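Local coordinates for extracellular solute-binding protein, family 5 (Chelativorans sp., PDB 6WM6) that binds EDTA and other aminopolycarboxylates in the periplasm, probably delivering them to an ABC transporter for uptake, at residues A[379-384]-A[430-435]. Numbering follows the deposited sequence.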
loop_
_atom_site.group_PDB
_atom_site.type_symbol
_atom_site.label_atom_id
_atom_site.label_comp_id
_atom_site.label_asym_id
_atom_site.label_seq_id
_atom_site.Cartn_x
_atom_site.Cartn_y
_atom_site.Cartn_z
ATOM N N LYS A 379 23.618 -12.019 -24.309
ATOM C CA LYS A 379 22.420 -11.511 -24.973
ATOM C C LYS A 379 22.317 -9.997 -24.818
ATOM O O LYS A 379 21.976 -9.291 -25.782
ATOM C CB LYS A 379 21.175 -12.212 -24.425
ATOM C CG LYS A 379 19.888 -11.782 -25.095
ATOM C CD LYS A 379 18.692 -12.571 -24.576
ATOM C CE LYS A 379 17.547 -12.587 -25.580
ATOM N NZ LYS A 379 16.975 -11.236 -25.839
ATOM N N ALA A 380 22.598 -9.484 -23.611
ATOM C CA ALA A 380 22.564 -8.044 -23.393
ATOM C C ALA A 380 23.546 -7.322 -24.309
ATOM O O ALA A 380 23.219 -6.269 -24.888
ATOM C CB ALA A 380 22.886 -7.750 -21.932
ATOM N N LYS A 381 24.767 -7.859 -24.453
ATOM C CA LYS A 381 25.738 -7.244 -25.355
ATOM C C LYS A 381 25.228 -7.267 -26.787
ATOM O O LYS A 381 25.452 -6.314 -27.539
ATOM C CB LYS A 381 27.078 -7.970 -25.256
ATOM C CG LYS A 381 27.879 -7.644 -24.024
ATOM C CD LYS A 381 29.169 -8.469 -24.006
ATOM C CE LYS A 381 30.082 -8.099 -22.852
ATOM N NZ LYS A 381 31.280 -8.987 -22.823
ATOM N N GLY A 382 24.541 -8.342 -27.178
ATOM C CA GLY A 382 23.970 -8.400 -28.513
ATOM C C GLY A 382 22.922 -7.332 -28.742
ATOM O O GLY A 382 22.885 -6.697 -29.795
ATOM N N ILE A 383 22.049 -7.117 -27.754
ATOM C CA ILE A 383 21.052 -6.054 -27.853
ATOM C C ILE A 383 21.739 -4.717 -28.084
ATOM O O ILE A 383 21.312 -3.910 -28.920
ATOM C CB ILE A 383 20.177 -6.035 -26.579
ATOM C CG1 ILE A 383 19.325 -7.314 -26.518
ATOM C CG2 ILE A 383 19.296 -4.810 -26.555
ATOM C CD1 ILE A 383 18.675 -7.553 -25.158
ATOM N N LEU A 384 22.803 -4.454 -27.331
ATOM C CA LEU A 384 23.515 -3.191 -27.491
ATOM C C LEU A 384 24.171 -3.087 -28.864
ATOM O O LEU A 384 24.073 -2.049 -29.517
ATOM C CB LEU A 384 24.576 -3.070 -26.396
ATOM C CG LEU A 384 23.971 -2.870 -25.001
ATOM C CD1 LEU A 384 25.055 -2.950 -23.947
ATOM C CD2 LEU A 384 23.222 -1.549 -24.912
ATOM N N ALA A 430 28.274 -3.944 -15.031
ATOM C CA ALA A 430 29.646 -3.526 -15.290
ATOM C C ALA A 430 30.224 -4.205 -16.526
ATOM O O ALA A 430 30.941 -3.529 -17.285
ATOM C CB ALA A 430 30.509 -3.777 -14.051
ATOM N N PRO A 431 29.954 -5.484 -16.799
ATOM C CA PRO A 431 30.478 -6.097 -18.037
ATOM C C PRO A 431 29.950 -5.473 -19.317
ATOM O O PRO A 431 30.537 -5.694 -20.390
ATOM C CB PRO A 431 30.053 -7.566 -17.916
ATOM C CG PRO A 431 29.875 -7.793 -16.452
ATOM C CD PRO A 431 29.379 -6.488 -15.880
ATOM N N LEU A 432 28.855 -4.720 -19.265
ATOM C CA LEU A 432 28.372 -3.998 -20.431
ATOM C C LEU A 432 29.146 -2.713 -20.685
ATOM O O LEU A 432 28.868 -2.029 -21.677
ATOM C CB LEU A 432 26.895 -3.656 -20.264
ATOM C CG LEU A 432 25.957 -4.825 -19.973
ATOM C CD1 LEU A 432 24.505 -4.333 -19.918
ATOM C CD2 LEU A 432 26.115 -5.957 -20.991
ATOM N N GLY A 433 30.107 -2.378 -19.827
ATOM C CA GLY A 433 30.808 -1.117 -19.956
ATOM C C GLY A 433 30.109 0.052 -19.312
ATOM O O GLY A 433 30.394 1.201 -19.654
ATOM N N LEU A 434 29.164 -0.211 -18.405
ATOM C CA LEU A 434 28.415 0.825 -17.709
ATOM C C LEU A 434 28.905 0.979 -16.280
ATOM O O LEU A 434 29.321 0.016 -15.633
ATOM C CB LEU A 434 26.929 0.448 -17.680
ATOM C CG LEU A 434 26.270 0.441 -19.062
ATOM C CD1 LEU A 434 24.898 -0.227 -18.983
ATOM C CD2 LEU A 434 26.128 1.857 -19.590
ATOM N N LYS A 435 28.874 2.225 -15.807
ATOM C CA LYS A 435 29.195 2.557 -14.426
ATOM C C LYS A 435 27.959 3.164 -13.778
ATOM O O LYS A 435 27.049 3.636 -14.460
ATOM C CB LYS A 435 30.331 3.569 -14.349
ATOM C CG LYS A 435 31.645 3.086 -14.943
ATOM C CD LYS A 435 32.615 4.250 -15.127
ATOM C CE LYS A 435 33.828 3.840 -15.948
ATOM N NZ LYS A 435 34.558 5.011 -16.514
HETATM O O HOH W 1 32.482 -7.489 -20.967
#
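Lys381 on helix 377-386 and Leu432 in the 3-10 turn 430-432 bring their CA atoms to 6.5 Å, with no hydrogen bond running directly between the two segments. The contact belongs to a lobe of the periplasmic solute-binding fold, where this turn follows helix 416-429 and leads into strand 436-439. A backbone hydrogen bond from Gly433 N to Ala430 O closes the turn, and the positive phi of Gly433 (84°) suits a glycine at the point where the chain leaves it. Leu432 carries most of the apolar contact. Its chi1 of -55° sets CG beside the backbone N and, with chi2 -177°, brings CD2 to 3.8 Å from Ala380 CB. The same methyl meets the aliphatic root of Lys381, with CG of the lysine 3.9 Å from Leu432 CD2. One helical turn on from Ala380, Leu384 comes in at roughly a right angle to Leu432, its CD1 lying 4.2 Å from Leu432 CB. Leu384 also touches Leu323 and Ala326 of helix 321-330 and Leu396 of strand 395-397, so the contact continues into neighbouring apolar side chains. At the more open margin, Lys381, extended beyond CG, slants across Leu432 and brings CE to 3.5 Å from Pro431 O. Its ammonium group reaches that carbonyl through one water, which accepts from Lys381 NZ at 2.7 Å and donates to Pro431 O at 2.7 Å.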